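Local structure of FOP (2D68) at residues D17-A22 with G50-E55; A26-F31 with G71-L76. The protein is required for anchoring microtubules to centrosomes and for ciliation, and forms homodimers through the N-terminal domain described here. All blocks are in the same frame, centred on the assembly; numbering follows the deposited sequence.

Both contacts use helix 16-31 of the dimerisation domain, nearly all of it within the LisH motif. Interaction 1 lies at the surface, on the first part of the helix, where the loop ahead of helix 54-61 is held by a salt bridge, a water and a little apolar packing. Interaction 2 is mostly buried; there the last turns of the same helix receive the start of helix 74-80, with a ring face on a proline and a carboxylate bonded to one backbone N-H directly and to the next through a water. R54 joins the two: its NH1 meets E27 OE2 at 2.9 Å and probably hydrogen-bonds G72 O. Residues of both contacts also pack on the second subunit.

Interaction 1 (D17-A22 with G50-E55)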
loop_
_atom_site.group_PDB
_atom_site.type_symbol
_atom_site.label_atom_id
_atom_site.label_comp_id
_atom_site.label_asym_id
_atom_site.label_seq_id
_atom_site.Cartn_x
_atom_site.Cartn_y
_atom_site.Cartn_z
ATOM N N ASP B 17 13.778 0.100 0.681
ATOM C CA ASP B 17 12.607 -0.177 -0.158
ATOM C C ASP B 17 11.404 -0.569 0.692
ATOM O O ASP B 17 10.271 -0.155 0.419
ATOM C CB ASP B 17 12.900 -1.266 -1.192
ATOM C CG ASP B 17 13.799 -0.786 -2.314
ATOM O OD1 ASP B 17 14.069 0.427 -2.388
ATOM O OD2 ASP B 17 14.241 -1.632 -3.125
ATOM N N GLY B 18 11.651 -1.357 1.731
ATOM C CA GLY B 18 10.568 -1.831 2.596
ATOM C C GLY B 18 9.910 -0.704 3.365
ATOM O O GLY B 18 8.665 -0.636 3.495
ATOM N N ARG B 19 10.735 0.190 3.895
ATOM C CA ARG B 19 10.193 1.324 4.599
ATOM C C ARG B 19 9.376 2.205 3.641
ATOM O O ARG B 19 8.323 2.739 4.024
ATOM C CB ARG B 19 11.304 2.110 5.304
ATOM C CG ARG B 19 10.762 2.963 6.412
ATOM C CD ARG B 19 11.851 3.610 7.243
ATOM N NE ARG B 19 11.228 4.645 8.050
ATOM C CZ ARG B 19 10.716 4.445 9.258
ATOM N NH1 ARG B 19 10.777 3.239 9.824
ATOM N NH2 ARG B 19 10.158 5.461 9.903
ATOM N N LEU B 20 9.840 2.344 2.397
ATOM C CA LEU B 20 9.082 3.098 1.392
ATOM C C LEU B 20 7.732 2.429 1.086
ATOM O O LEU B 20 6.697 3.095 1.057
ATOM C CB LEU B 20 9.919 3.262 0.119
ATOM C CG LEU B 20 9.295 4.005 -1.037
ATOM C CD1 LEU B 20 8.734 5.367 -0.605
ATOM C CD2 LEU B 20 10.349 4.163 -2.135
ATOM N N VAL B 21 7.744 1.116 0.871
ATOM C CA VAL B 21 6.485 0.367 0.671
ATOM C C VAL B 21 5.502 0.610 1.824
ATOM O O VAL B 21 4.326 0.995 1.608
ATOM C CB VAL B 21 6.757 -1.149 0.535
ATOM C CG1 VAL B 21 5.455 -1.931 0.563
ATOM C CG2 VAL B 21 7.485 -1.427 -0.779
ATOM N N ALA B 22 5.972 0.389 3.050
ATOM C CA ALA B 22 5.081 0.531 4.208
ATOM C C ALA B 22 4.568 1.962 4.373
ATOM O O ALA B 22 3.390 2.173 4.657
ATOM C CB ALA B 22 5.752 0.045 5.488
ATOM N N GLY B 50 4.849 6.892 13.418
ATOM C CA GLY B 50 4.483 7.239 12.046
ATOM C C GLY B 50 5.622 7.025 11.082
ATOM O O GLY B 50 6.800 7.232 11.395
ATOM N N LEU B 51 5.259 6.574 9.888
ATOM C CA LEU B 51 6.234 6.405 8.815
ATOM C C LEU B 51 6.440 7.736 8.078
ATOM O O LEU B 51 5.911 8.775 8.500
ATOM C CB LEU B 51 5.773 5.285 7.887
ATOM C CG LEU B 51 5.761 3.905 8.574
ATOM C CD1 LEU B 51 4.870 2.897 7.832
ATOM C CD2 LEU B 51 7.186 3.380 8.734
ATOM N N GLU B 52 7.221 7.716 6.997
ATOM C CA GLU B 52 7.501 8.966 6.268
ATOM C C GLU B 52 6.271 9.560 5.606
ATOM O O GLU B 52 5.395 8.839 5.141
ATOM C CB GLU B 52 8.630 8.773 5.253
ATOM C CG GLU B 52 10.030 8.787 5.891
ATOM C CD GLU B 52 10.240 7.622 6.832
ATOM O OE1 GLU B 52 10.150 6.468 6.369
ATOM O OE2 GLU B 52 10.476 7.858 8.040
ATOM N N GLY B 53 6.206 10.886 5.576
ATOM C CA GLY B 53 5.031 11.575 5.032
ATOM C C GLY B 53 4.930 11.543 3.521
ATOM O O GLY B 53 5.922 11.335 2.820
ATOM N N ARG B 54 3.727 11.800 3.026
ATOM C CA ARG B 54 3.469 11.841 1.589
ATOM C C ARG B 54 4.518 12.602 0.756
ATOM O O ARG B 54 4.994 12.081 -0.252
ATOM C CB ARG B 54 2.099 12.455 1.328
ATOM C CG ARG B 54 1.747 12.529 -0.151
ATOM C CD ARG B 54 0.425 13.188 -0.361
ATOM N NE ARG B 54 0.206 13.390 -1.790
ATOM C CZ ARG B 54 -0.737 12.788 -2.509
ATOM N NH1 ARG B 54 -1.568 11.915 -1.945
ATOM N NH2 ARG B 54 -0.829 13.069 -3.810
ATOM N N GLU B 55 4.859 13.829 1.149
ATOM C CA GLU B 55 5.753 14.629 0.293
ATOM C C GLU B 55 7.216 14.166 0.354
ATOM O O GLU B 55 7.955 14.260 -0.627
ATOM C CB GLU B 55 5.623 16.129 0.593
ATOM C CG GLU B 55 4.168 16.639 0.683
ATOM C CD GLU B 55 3.285 16.213 -0.494
ATOM O OE1 GLU B 55 3.819 15.909 -1.595
ATOM O OE2 GLU B 55 2.047 16.211 -0.314
HETATM O O HOH W 1 9.013 5.799 12.490
#
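The LisH part of the dimerisation domain supplies helix 16-31, and R19 on its first turns meets E52 in the loop that leads to helix 54-61. The arginine reaches over with its chain extended from CG to NE and grips the carboxylate side-on with two nitrogens. R19 NE lies 2.7 Å from E52 OE1, which it meets on the syn side, although that oxygen is tilted 27° from the guanidinium plane; R19 NH2 donates to the syn lone pair of E52 OE2 at 3.1 Å, and OE2 lies almost exactly in the guanidinium plane. The two flat groups are turned 38° against each other. NH2 also donates to a water, 2.8 Å away, that in turn donates a hydrogen bond to G50 O. Replacing R19 by a leucine would probably leave the E52 carboxylate without its charged mate and this water without its donor. Within the all-helical fold, L51 reaches both the arginine and the helix with its two methyls: CD2 sits over one guanidinium face, 3.7 Å from R19 CZ, and CD1 packs 3.8 Å from A22 CB. At the phi of G50 (87°) a side chain would press on the preceding carbonyl oxygen, which explains the glycine. V21 and A22 also pack on F28 of the second subunit.

Interaction 2 (A26-F31 with G71-L76); sequences AEFLQF and GGPLLL
The backbones come nearest at F28 and P73, whose CA atoms lie 5.4 Å apart where the last turns of helix 16-31 meet the 71-73 loop and the beginning of helix 74-80. F31 lays one ring face on the peptide between G72 and P73: P73 N sits over the ring centre, and G72 C lies toward the rim, 3.4 Å from F31 CZ. The proline crosses the phenylalanine at about a right angle, and its CD makes a CH-pi contact 4.0 Å from the F31 centroid, 27° off the ring normal. With F31 CG anti to the backbone N (chi1 -170°), the ring extends from the helix over this peptide; G71 O meets its edge. A CB on G72 would run into L76 CD2, so this bend suits glycine. Beside the ring, E27 bends at chi2 (-88°) and brings OE1 to L74 N, 2.8 Å away in a nearly straight bond. A water donates to the same OE1 and accepts from L75 N, so OE1 holds L74 N directly and L75 N through the water at the start of helix 74-80. F28 lies alongside P73, with CD1 4.0 Å from P73 CG, and its CB faces L75 CD1. F28 and L75 also pack on V21 of the second subunit, carrying this part of the helical bundle into the dimer interface. The E27 carboxylate is buried, but the L74 N-H and the water at OE1, together with R54 from outside the two segments as second partner, would be expected to favour its charged form.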
loop_
_atom_site.group_PDB
_atom_site.type_symbol
_atom_site.label_atom_id
_atom_site.label_comp_id
_atom_site.label_asym_id
_atom_site.label_seq_id
_atom_site.Cartn_x
_atom_site.Cartn_y
_atom_site.Cartn_z
ATOM N N ALA B 26 0.667 3.277 4.537
ATOM C CA ALA B 26 0.137 4.209 5.545
ATOM C C ALA B 26 -0.450 5.470 4.895
ATOM O O ALA B 26 -1.507 5.952 5.325
ATOM C CB ALA B 26 1.207 4.555 6.572
ATOM N N GLU B 27 0.201 5.973 3.838
ATOM C CA GLU B 27 -0.288 7.181 3.173
ATOM C C GLU B 27 -1.623 6.918 2.493
ATOM O O GLU B 27 -2.482 7.780 2.486
ATOM C CB GLU B 27 0.738 7.745 2.181
ATOM C CG GLU B 27 0.427 9.215 1.757
ATOM C CD GLU B 27 -0.508 9.342 0.549
ATOM O OE1 GLU B 27 -0.520 8.445 -0.314
ATOM O OE2 GLU B 27 -1.217 10.361 0.459
ATOM N N PHE B 28 -1.792 5.727 1.927
ATOM C CA PHE B 28 -3.071 5.352 1.361
ATOM C C PHE B 28 -4.170 5.385 2.441
ATOM O O PHE B 28 -5.248 5.936 2.222
ATOM C CB PHE B 28 -2.969 3.960 0.713
ATOM C CG PHE B 28 -4.297 3.394 0.322
ATOM C CD1 PHE B 28 -4.814 3.597 -0.947
ATOM C CD2 PHE B 28 -5.043 2.632 1.227
ATOM C CE1 PHE B 28 -6.067 3.082 -1.287
ATOM C CE2 PHE B 28 -6.284 2.116 0.879
ATOM C CZ PHE B 28 -6.791 2.344 -0.381
ATOM N N LEU B 29 -3.879 4.813 3.608
ATOM C CA LEU B 29 -4.856 4.805 4.704
ATOM C C LEU B 29 -5.193 6.226 5.126
ATOM O O LEU B 29 -6.370 6.572 5.333
ATOM C CB LEU B 29 -4.335 3.983 5.896
ATOM C CG LEU B 29 -4.020 2.516 5.616
ATOM C CD1 LEU B 29 -3.373 1.902 6.890
ATOM C CD2 LEU B 29 -5.269 1.734 5.231
ATOM N N GLN B 30 -4.176 7.074 5.236
ATOM C CA GLN B 30 -4.404 8.476 5.629
ATOM C C GLN B 30 -5.185 9.246 4.568
ATOM O O GLN B 30 -6.130 10.001 4.886
ATOM C CB GLN B 30 -3.083 9.151 5.989
ATOM C CG GLN B 30 -2.437 8.448 7.187
ATOM C CD GLN B 30 -1.411 9.271 7.930
ATOM O OE1 GLN B 30 -0.224 8.960 7.894
ATOM N NE2 GLN B 30 -1.868 10.293 8.646
ATOM N N PHE B 31 -4.830 9.019 3.305
ATOM C CA PHE B 31 -5.518 9.701 2.191
ATOM C C PHE B 31 -7.038 9.514 2.215
ATOM O O PHE B 31 -7.792 10.460 1.931
ATOM C CB PHE B 31 -4.953 9.268 0.824
ATOM C CG PHE B 31 -5.460 10.121 -0.308
ATOM C CD1 PHE B 31 -4.839 11.341 -0.597
ATOM C CD2 PHE B 31 -6.610 9.763 -1.014
ATOM C CE1 PHE B 31 -5.338 12.154 -1.620
ATOM C CE2 PHE B 31 -7.109 10.565 -2.044
ATOM C CZ PHE B 31 -6.467 11.771 -2.332
ATOM N N GLY B 71 -5.050 14.682 -6.145
ATOM C CA GLY B 71 -6.406 14.159 -5.982
ATOM C C GLY B 71 -6.480 12.674 -5.699
ATOM O O GLY B 71 -7.572 12.111 -5.577
ATOM N N GLY B 72 -5.320 12.028 -5.585
ATOM C CA GLY B 72 -5.288 10.591 -5.287
ATOM C C GLY B 72 -4.181 10.254 -4.309
ATOM O O GLY B 72 -3.299 11.072 -4.068
ATOM N N PRO B 73 -4.215 9.038 -3.742
ATOM C CA PRO B 73 -3.108 8.626 -2.880
ATOM C C PRO B 73 -1.861 8.481 -3.751
ATOM O O PRO B 73 -1.967 8.332 -4.976
ATOM C CB PRO B 73 -3.562 7.256 -2.338
ATOM C CG PRO B 73 -4.451 6.731 -3.464
ATOM C CD PRO B 73 -5.198 7.966 -3.943
ATOM N N LEU B 74 -0.687 8.549 -3.144
ATOM C CA LEU B 74 0.525 8.478 -3.937
ATOM C C LEU B 74 0.643 7.139 -4.685
ATOM O O LEU B 74 1.160 7.088 -5.802
ATOM C CB LEU B 74 1.742 8.763 -3.053
ATOM C CG LEU B 74 2.932 9.352 -3.779
ATOM C CD1 LEU B 74 2.583 10.715 -4.378
ATOM C CD2 LEU B 74 4.086 9.482 -2.777
ATOM N N LEU B 75 0.167 6.049 -4.077
ATOM C CA LEU B 75 0.195 4.737 -4.745
ATOM C C LEU B 75 -0.579 4.740 -6.053
ATOM O O LEU B 75 -0.291 3.960 -6.956
ATOM C CB LEU B 75 -0.349 3.641 -3.826
ATOM C CG LEU B 75 0.650 3.042 -2.848
ATOM C CD1 LEU B 75 -0.037 2.108 -1.854
ATOM C CD2 LEU B 75 1.779 2.299 -3.598
ATOM N N LEU B 76 -1.581 5.616 -6.171
ATOM C CA LEU B 76 -2.267 5.717 -7.464
ATOM C C LEU B 76 -1.285 6.130 -8.573
ATOM O O LEU B 76 -1.314 5.577 -9.689
ATOM C CB LEU B 76 -3.441 6.692 -7.383
ATOM C CG LEU B 76 -4.172 6.809 -8.728
ATOM C CD1 LEU B 76 -4.744 5.503 -9.186
ATOM C CD2 LEU B 76 -5.258 7.876 -8.634
HETATM O O HOH W 2 -0.392 5.833 -1.150
#